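Mandelate racemase/muconate lactonizing enzyme, C-terminal domain protein (PDB 4DWD) binds magnesium ions and, as a member of the enolase superfamily, may act as a hydro-lyase. Local coordinates at residues Trp221-Val226 and Thr244-Glu249; Gln112-Leu117 and Pro353-Val358; Asp34-Trp39 and Trp103-Lys108. All blocks are in the same frame, centred on the assembly; numbering follows the deposited sequence. Where two conformers were deposited one is given.

Contact 1 (Trp221-Val226 and Thr244-Glu249); sequences WFEEPV and TVSAGE
S246 tucks its hydroxyl between W221 and E223, all three on one face of two parallel strands. Its OG sits 3.4 Å from W221 CD1, at the indole edge, and presses on E223 CA and CB; a small polar residue suits so tight a slot, and Q269 takes the hydroxyl's hydrogen bond. E223 has CG anti to the backbone N (chi1 -174°) and an extended chain, bringing OE1 into the indole plane, where its anti lone pair receives NE1 of W221 at 3.3 Å. K160 forms a salt bridge to the same OE1. On the face of F222 and V245, the P225 ring, from the loop just past the strand, packs obliquely on V245, CG to CG1 3.8 Å, and its CB lies over a face of the F222 ring, apolar groups suited to helices 204-216 and 231-240 beyond. Backbone bonds from F222 N to T244 O, S246 N to F222 O and E224 N to S246 O join the strands. In the E224 and E249 conformers described, a bend at E224 chi2 (-87°) turns OE2 to G248 N, a long, bent hydrogen bond of 3.3 Å, and the carboxylates of E223 and E249 stand 75° apart, OE2 to OE2 4.0 Å. N200 holds E224 OE1; K84 of a neighbouring subunit pairs with E249. Such crowding of acidic groups, with D197 alongside, fits a divalent cation site, and E223, E249 and D197 bind calcium in a structure of this protein.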
loop_
_atom_site.group_PDB
_atom_site.type_symbol
_atom_site.label_atom_id
_atom_site.label_comp_id
_atom_site.label_asym_id
_atom_site.label_seq_id
_atom_site.Cartn_x
_atom_site.Cartn_y
_atom_site.Cartn_z
ATOM N N TRP B 221 12.913 22.445 13.096
ATOM C CA TRP B 221 11.644 21.721 13.114
ATOM C C TRP B 221 10.489 22.637 12.897
ATOM O O TRP B 221 10.616 23.860 13.053
ATOM C CB TRP B 221 11.469 20.846 14.367
ATOM C CG TRP B 221 11.023 21.501 15.642
ATOM C CD1 TRP B 221 9.728 21.557 16.153
ATOM C CD2 TRP B 221 11.864 22.163 16.633
ATOM N NE1 TRP B 221 9.713 22.181 17.379
ATOM C CE2 TRP B 221 10.977 22.566 17.724
ATOM C CE3 TRP B 221 13.227 22.427 16.737
ATOM C CZ2 TRP B 221 11.453 23.231 18.850
ATOM C CZ3 TRP B 221 13.691 23.095 17.879
ATOM C CH2 TRP B 221 12.824 23.486 18.905
ATOM N N PHE B 222 9.357 22.034 12.546
ATOM C CA PHE B 222 8.146 22.736 12.094
ATOM C C PHE B 222 6.971 22.065 12.780
ATOM O O PHE B 222 6.583 20.958 12.414
ATOM C CB PHE B 222 8.072 22.601 10.567
ATOM C CG PHE B 222 6.967 23.382 9.876
ATOM C CD1 PHE B 222 6.348 24.515 10.439
ATOM C CD2 PHE B 222 6.602 23.010 8.578
ATOM C CE1 PHE B 222 5.372 25.222 9.721
ATOM C CE2 PHE B 222 5.623 23.707 7.873
ATOM C CZ PHE B 222 5.013 24.813 8.432
ATOM N N GLU B 223 6.440 22.725 13.809
ATOM C CA GLU B 223 5.464 22.126 14.702
ATOM C C GLU B 223 4.033 22.444 14.284
ATOM O O GLU B 223 3.714 23.590 13.954
ATOM C CB GLU B 223 5.746 22.615 16.130
ATOM C CG GLU B 223 4.905 21.983 17.223
ATOM C CD GLU B 223 5.490 22.194 18.610
ATOM O OE1 GLU B 223 6.715 22.434 18.723
ATOM O OE2 GLU B 223 4.722 22.080 19.591
ATOM N N GLU B 224 3.184 21.412 14.317
ATOM C CA GLU B 224 1.736 21.545 14.107
ATOM C C GLU B 224 1.359 22.414 12.890
ATOM O O GLU B 224 0.586 23.369 13.003
ATOM C CB GLU B 224 1.050 22.044 15.390
ATOM C CG GLU B 224 1.172 21.096 16.580
ATOM C CD GLU B 224 0.073 20.041 16.641
ATOM O OE1 GLU B 224 -1.020 20.244 16.056
ATOM O OE2 GLU B 224 0.280 19.008 17.301
ATOM N N PRO B 225 1.875 22.061 11.693
ATOM C CA PRO B 225 1.576 22.913 10.529
ATOM C C PRO B 225 0.092 22.989 10.121
ATOM O O PRO B 225 -0.372 24.060 9.709
ATOM C CB PRO B 225 2.416 22.282 9.397
ATOM C CG PRO B 225 2.748 20.895 9.871
ATOM C CD PRO B 225 2.861 21.007 11.368
ATOM N N VAL B 226 -0.627 21.865 10.203
ATOM C CA VAL B 226 -2.034 21.812 9.774
ATOM C C VAL B 226 -2.940 21.573 10.979
ATOM O O VAL B 226 -2.448 21.328 12.085
ATOM C CB VAL B 226 -2.256 20.739 8.672
ATOM C CG1 VAL B 226 -1.346 21.032 7.485
ATOM C CG2 VAL B 226 -2.031 19.315 9.201
ATOM N N THR B 244 11.939 18.740 9.859
ATOM C CA THR B 244 11.231 17.793 10.714
ATOM C C THR B 244 9.909 18.376 11.166
ATOM O O THR B 244 9.881 19.367 11.894
ATOM C CB THR B 244 12.058 17.461 11.951
ATOM O OG1 THR B 244 13.327 16.955 11.534
ATOM C CG2 THR B 244 11.332 16.412 12.820
ATOM N N VAL B 245 8.823 17.759 10.716
ATOM C CA VAL B 245 7.486 18.134 11.133
ATOM C C VAL B 245 7.165 17.418 12.435
ATOM O O VAL B 245 7.405 16.217 12.570
ATOM C CB VAL B 245 6.465 17.803 10.035
ATOM C CG1 VAL B 245 5.034 17.902 10.566
ATOM C CG2 VAL B 245 6.686 18.736 8.848
ATOM N N SER B 246 6.669 18.171 13.416
ATOM C CA SER B 246 6.319 17.595 14.717
ATOM C C SER B 246 4.856 17.829 15.048
ATOM O O SER B 246 4.254 18.790 14.592
ATOM C CB SER B 246 7.235 18.152 15.820
ATOM O OG SER B 246 7.011 19.535 16.015
ATOM N N ALA B 247 4.296 16.929 15.846
ATOM C CA ALA B 247 2.919 17.047 16.295
ATOM C C ALA B 247 2.794 16.195 17.532
ATOM O O ALA B 247 3.772 15.595 17.969
ATOM C CB ALA B 247 1.951 16.560 15.210
ATOM N N GLY B 248 1.596 16.133 18.092
ATOM C CA GLY B 248 1.356 15.312 19.272
ATOM C C GLY B 248 0.864 16.079 20.480
ATOM O O GLY B 248 0.340 15.487 21.417
ATOM N N GLU B 249 0.996 17.392 20.480
ATOM C CA GLU B 249 0.582 18.145 21.664
ATOM C C GLU B 249 -0.925 18.055 21.877
ATOM O O GLU B 249 -1.380 18.206 22.986
ATOM C CB GLU B 249 1.036 19.599 21.605
ATOM C CG GLU B 249 0.448 20.398 20.470
ATOM C CD GLU B 249 0.234 21.846 20.850
ATOM O OE1 GLU B 249 -0.867 22.376 20.595
ATOM O OE2 GLU B 249 1.170 22.450 21.408
HETATM O O HOH W 1 3.065 19.250 18.855
#

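Contact 2 (Gln112-Leu117 and Pro353-Val358)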
loop_
_atom_site.group_PDB
_atom_site.type_symbol
_atom_site.label_atom_id
_atom_site.label_comp_id
_atom_site.label_asym_id
_atom_site.label_seq_id
_atom_site.Cartn_x
_atom_site.Cartn_y
_atom_site.Cartn_z
ATOM N N GLN B 112 12.764 8.564 47.459
ATOM C CA GLN B 112 13.554 8.661 46.230
ATOM C C GLN B 112 12.970 9.705 45.300
ATOM O O GLN B 112 11.739 9.824 45.194
ATOM C CB GLN B 112 13.573 7.321 45.484
ATOM C CG GLN B 112 14.288 6.189 46.216
ATOM C CD GLN B 112 15.781 6.433 46.364
ATOM O OE1 GLN B 112 16.393 7.136 45.553
ATOM N NE2 GLN B 112 16.381 5.836 47.389
ATOM N N PRO B 113 13.842 10.458 44.603
ATOM C CA PRO B 113 13.330 11.285 43.512
ATOM C C PRO B 113 12.711 10.398 42.431
ATOM O O PRO B 113 13.145 9.264 42.230
ATOM C CB PRO B 113 14.586 11.965 42.960
ATOM C CG PRO B 113 15.723 11.099 43.373
ATOM C CD PRO B 113 15.314 10.464 44.676
ATOM N N ILE B 114 11.716 10.923 41.730
ATOM C CA ILE B 114 11.022 10.140 40.716
ATOM C C ILE B 114 11.979 9.548 39.670
ATOM O O ILE B 114 11.839 8.383 39.323
ATOM C CB ILE B 114 9.862 10.947 40.103
ATOM C CG1 ILE B 114 8.736 11.031 41.141
ATOM C CG2 ILE B 114 9.350 10.310 38.814
ATOM C CD1 ILE B 114 7.735 12.136 40.864
ATOM N N TYR B 115 12.984 10.301 39.208
ATOM C CA TYR B 115 13.876 9.753 38.177
ATOM C C TYR B 115 14.650 8.512 38.637
ATOM O O TYR B 115 14.979 7.655 37.816
ATOM C CB TYR B 115 14.837 10.811 37.625
ATOM C CG TYR B 115 15.897 11.317 38.590
ATOM C CD1 TYR B 115 17.101 10.619 38.772
ATOM C CD2 TYR B 115 15.719 12.512 39.283
ATOM C CE1 TYR B 115 18.081 11.089 39.640
ATOM C CE2 TYR B 115 16.695 12.995 40.147
ATOM C CZ TYR B 115 17.864 12.280 40.325
ATOM O OH TYR B 115 18.816 12.771 41.190
ATOM N N LYS B 116 14.933 8.423 39.934
ATOM C CA LYS B 116 15.589 7.232 40.474
ATOM C C LYS B 116 14.639 6.053 40.369
ATOM O O LYS B 116 15.029 4.979 39.905
ATOM C CB LYS B 116 16.059 7.458 41.916
ATOM C CG LYS B 116 17.337 8.279 42.003
ATOM C CD LYS B 116 18.542 7.409 41.698
ATOM C CE LYS B 116 19.827 8.216 41.667
ATOM N NZ LYS B 116 20.998 7.342 41.384
ATOM N N LEU B 117 13.379 6.276 40.740
ATOM C CA LEU B 117 12.345 5.232 40.624
ATOM C C LEU B 117 12.092 4.788 39.183
ATOM O O LEU B 117 11.745 3.634 38.942
ATOM C CB LEU B 117 11.045 5.673 41.298
ATOM C CG LEU B 117 11.182 5.905 42.814
ATOM C CD1 LEU B 117 9.875 6.424 43.380
ATOM C CD2 LEU B 117 11.634 4.666 43.591
ATOM N N PRO B 353 13.042 13.775 47.343
ATOM C CA PRO B 353 12.061 12.721 47.068
ATOM C C PRO B 353 10.823 13.215 46.317
ATOM O O PRO B 353 10.400 14.366 46.481
ATOM C CB PRO B 353 11.697 12.222 48.469
ATOM C CG PRO B 353 12.958 12.436 49.247
ATOM C CD PRO B 353 13.441 13.777 48.764
ATOM N N GLY B 354 10.261 12.345 45.482
ATOM C CA GLY B 354 9.088 12.698 44.694
ATOM C C GLY B 354 9.455 13.637 43.559
ATOM O O GLY B 354 10.494 13.478 42.926
ATOM N N LEU B 355 8.590 14.615 43.289
ATOM C CA LEU B 355 8.871 15.630 42.275
ATOM C C LEU B 355 9.973 16.589 42.697
ATOM O O LEU B 355 10.749 17.056 41.870
ATOM C CB LEU B 355 7.620 16.467 42.016
ATOM C CG LEU B 355 6.513 15.782 41.228
ATOM C CD1 LEU B 355 5.270 16.637 41.342
ATOM C CD2 LEU B 355 6.893 15.576 39.762
ATOM N N GLY B 356 10.016 16.896 43.986
ATOM C CA GLY B 356 10.941 17.897 44.499
ATOM C C GLY B 356 10.450 19.324 44.348
ATOM O O GLY B 356 11.224 20.249 44.545
ATOM N N ILE B 357 9.172 19.504 44.020
ATOM C CA ILE B 357 8.574 20.835 43.894
ATOM C C ILE B 357 8.213 21.320 45.295
ATOM O O ILE B 357 7.731 20.539 46.119
ATOM C CB ILE B 357 7.328 20.858 42.958
ATOM C CG1 ILE B 357 6.829 22.290 42.763
ATOM C CG2 ILE B 357 6.191 20.018 43.516
ATOM C CD1 ILE B 357 6.991 22.853 41.382
ATOM N N VAL B 358 8.468 22.600 45.558
ATOM C CA VAL B 358 8.204 23.202 46.862
ATOM C C VAL B 358 7.086 24.241 46.736
ATOM O O VAL B 358 7.206 25.225 46.000
ATOM C CB VAL B 358 9.487 23.833 47.451
ATOM C CG1 VAL B 358 9.185 24.571 48.750
ATOM C CG2 VAL B 358 10.560 22.770 47.670
#
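P113, drawn up against P353, directs its CB away from that neighbour, and its CG rests over one face of the Y115 ring, 3.8 Å above the plane and toward the rim. The peptide groups, also flat, carry the polar contacts. Q112 O accepts the amide N of G354 at 2.9 Å in a nearly straight bond, but the donor stands above the carbonyl plane, 40° out of it. In return G354 O receives I114 N at 3.1 Å, so the two backbones are joined by a single bridge. Proline suits position 113, the N-cap of helix 114-117, because no amide hydrogen is needed there and its fixed phi fits the turn into the helix. G354 has a phi of 74°, easily adopted by glycine. I114 places CG1 beside its backbone N, and CD1 thereby reaches over the G354-L355 peptide, 3.5 Å from G354 C. The same methyl meets L355 CD2 at 3.7 Å, an apolar contact beside the I114 N to G354 O bond. The contact ties the N-terminal domain to the loop after strand 346-348 in the barrel domain. H311 of helix 304-314 touches P113 and I114 and bonds to L355 O, while helix 90-110 packs through W103 on I114 and through I100 on L355.

Contact 3 (Asp34-Trp39 and Trp103-Lys108); sequences DGTVGW and WDLKGK
D104 and L105 straddle G38 where helix 90-110 lies on the antiparallel sheet of the enolase-type N-terminal domain, against strand 37-42, an outermost strand of that sheet within the chain. The axes of strand 37-39 and helix 103-108 approach to 6.4 Å. Glycine is called for at position 38: a side chain would run straight into L105 CG, which already lies 3.5 Å from G38 N. D104 swings its CG anti to the backbone N (chi1 -167°), laying the carboxylate alongside the W39 side chain, with OD2 at the edge of the indole. The anti lone pair of OD2 accepts W39 N at 2.9 Å, while OD1 takes the amide of L355, so a buried carboxylate is shared by two backbone donors. Replaced by an alanine, D104 would probably leave the amides of W39 and L355 without their acceptor and open a gap between helix and strand. W39 itself touches V359, which binds calcium in a structure of this protein.

K108 stretches out fully beyond CG, passes its CD and CE by V37 O, CE at 3.3 Å, and brings NZ nearly head-on to that oxygen at 2.8 Å in a hydrogen bond. A long, flexible lysine suits this rim, spanning from helix to strand while keeping its charge near solvent; a water accepting from V37 N also receives a weak bond from NZ. At the other end L105 CD2 packs on T36. T36 holds OG1 between its N and carbonyl carbon (chi1 59°), where a second water donates to both this hydroxyl and L105 O. The chain enters the strand through an Asx turn: D34 OD1 takes T36 N from above the carboxylate plane, and its syn lone pair receives T36 OG1 at 2.7 Å.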
loop_
_atom_site.group_PDB
_atom_site.type_symbol
_atom_site.label_atom_id
_atom_site.label_comp_id
_atom_site.label_asym_id
_atom_site.label_seq_id
_atom_site.Cartn_x
_atom_site.Cartn_y
_atom_site.Cartn_z
ATOM N N ASP B 34 -0.941 9.290 56.225
ATOM C CA ASP B 34 0.121 9.739 57.134
ATOM C C ASP B 34 0.389 11.244 57.051
ATOM O O ASP B 34 1.325 11.744 57.676
ATOM C CB ASP B 34 1.418 8.942 56.909
ATOM C CG ASP B 34 2.094 9.264 55.573
ATOM O OD1 ASP B 34 1.475 9.932 54.712
ATOM O OD2 ASP B 34 3.251 8.831 55.391
ATOM N N GLY B 35 -0.424 11.956 56.270
ATOM C CA GLY B 35 -0.282 13.408 56.131
ATOM C C GLY B 35 0.650 13.872 55.022
ATOM O O GLY B 35 0.734 15.067 54.730
ATOM N N THR B 36 1.358 12.947 54.388
ATOM C CA THR B 36 2.200 13.349 53.257
ATOM C C THR B 36 1.317 13.775 52.083
ATOM O O THR B 36 0.180 13.302 51.939
ATOM C CB THR B 36 3.182 12.244 52.814
ATOM O OG1 THR B 36 2.450 11.073 52.445
ATOM C CG2 THR B 36 4.162 11.905 53.934
ATOM N N VAL B 37 1.854 14.663 51.255
ATOM C CA VAL B 37 1.091 15.296 50.178
ATOM C C VAL B 37 1.791 15.079 48.838
ATOM O O VAL B 37 3.008 15.182 48.752
ATOM C CB VAL B 37 0.933 16.811 50.448
ATOM C CG1 VAL B 37 0.331 17.532 49.263
ATOM C CG2 VAL B 37 0.071 17.041 51.681
ATOM N N GLY B 38 1.013 14.750 47.808
ATOM C CA GLY B 38 1.526 14.733 46.432
ATOM C C GLY B 38 0.799 15.746 45.565
ATOM O O GLY B 38 -0.410 15.964 45.717
ATOM N N TRP B 39 1.545 16.350 44.645
ATOM C CA TRP B 39 1.016 17.382 43.758
ATOM C C TRP B 39 0.961 16.939 42.323
ATOM O O TRP B 39 1.941 16.418 41.786
ATOM C CB TRP B 39 1.885 18.627 43.855
ATOM C CG TRP B 39 1.600 19.399 45.111
ATOM C CD1 TRP B 39 2.318 19.402 46.296
ATOM C CD2 TRP B 39 0.468 20.296 45.335
ATOM N NE1 TRP B 39 1.726 20.233 47.213
ATOM C CE2 TRP B 39 0.609 20.799 46.697
ATOM C CE3 TRP B 39 -0.612 20.717 44.560
ATOM C CZ2 TRP B 39 -0.304 21.698 47.247
ATOM C CZ3 TRP B 39 -1.528 21.613 45.121
ATOM C CH2 TRP B 39 -1.371 22.090 46.435
ATOM N N TRP B 103 2.618 9.743 41.858
ATOM C CA TRP B 103 4.075 9.591 41.734
ATOM C C TRP B 103 4.840 10.432 42.727
ATOM O O TRP B 103 5.866 10.001 43.266
ATOM C CB TRP B 103 4.520 9.933 40.312
ATOM C CG TRP B 103 4.599 8.719 39.428
ATOM C CD1 TRP B 103 3.708 8.333 38.435
ATOM C CD2 TRP B 103 5.649 7.697 39.426
ATOM N NE1 TRP B 103 4.119 7.167 37.835
ATOM C CE2 TRP B 103 5.277 6.728 38.386
ATOM C CE3 TRP B 103 6.799 7.482 40.168
ATOM C CZ2 TRP B 103 6.056 5.607 38.107
ATOM C CZ3 TRP B 103 7.566 6.338 39.888
ATOM C CH2 TRP B 103 7.207 5.434 38.876
ATOM N N ASP B 104 4.364 11.652 42.966
ATOM C CA ASP B 104 4.982 12.524 43.978
ATOM C C ASP B 104 4.869 11.851 45.364
ATOM O O ASP B 104 5.867 11.729 46.103
ATOM C CB ASP B 104 4.297 13.899 43.944
ATOM C CG ASP B 104 5.053 14.975 44.718
ATOM O OD1 ASP B 104 6.288 14.875 44.900
ATOM O OD2 ASP B 104 4.383 15.951 45.123
ATOM N N LEU B 105 3.672 11.362 45.691
ATOM C CA LEU B 105 3.475 10.628 46.949
ATOM C C LEU B 105 4.348 9.384 47.047
ATOM O O LEU B 105 4.938 9.112 48.099
ATOM C CB LEU B 105 2.007 10.241 47.173
ATOM C CG LEU B 105 1.082 11.268 47.802
ATOM C CD1 LEU B 105 -0.350 10.775 47.751
ATOM C CD2 LEU B 105 1.518 11.593 49.229
ATOM N N LYS B 106 4.418 8.629 45.949
ATOM C CA LYS B 106 5.242 7.431 45.898
ATOM C C LYS B 106 6.722 7.733 46.174
ATOM O O LYS B 106 7.375 7.024 46.946
ATOM C CB LYS B 106 5.048 6.741 44.541
ATOM C CG LYS B 106 5.961 5.548 44.329
ATOM C CD LYS B 106 5.683 4.907 42.988
ATOM C CE LYS B 106 6.741 3.863 42.685
ATOM N NZ LYS B 106 6.452 3.170 41.394
ATOM N N GLY B 107 7.261 8.778 45.547
ATOM C CA GLY B 107 8.650 9.160 45.778
ATOM C C GLY B 107 8.885 9.535 47.234
ATOM O O GLY B 107 9.888 9.149 47.819
ATOM N N LYS B 108 7.957 10.289 47.815
ATOM C CA LYS B 108 8.047 10.626 49.243
ATOM C C LYS B 108 7.964 9.368 50.118
ATOM O O LYS B 108 8.763 9.205 51.041
ATOM C CB LYS B 108 6.995 11.672 49.624
ATOM C CG LYS B 108 7.211 13.008 48.928
ATOM C CD LYS B 108 6.141 14.015 49.314
ATOM C CE LYS B 108 6.325 15.297 48.516
ATOM N NZ LYS B 108 5.487 16.396 49.071
HETATM O O HOH W 2 4.178 9.544 50.868
HETATM O O HOH W 3 4.391 15.887 52.219
#

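How the contacts relate
Along the chain contact 3 closes first, within the N-terminal domain; contact 2 then opens, and contact 1 is nested inside the long loop it closes. Contacts 2 and 3 touch, their centres about 10 Å apart: Q112 N lies 3.0 Å from G107 O, and L355 CD1 packs 3.4 Å from W39 O. Helix 90-110 packs on its own sheet in contact 3, and contact 2, just after it in the chain, links that domain to a loop of the barrel domain. Contact 1 lies on the opposite side of the chain's centre. Its calcium-binding acids E223 and E249 are well separated from contacts 2 and 3, nearest atoms of the contacts being about 19 Å apart, whereas V359 and E361 of another calcium site lie beside W39.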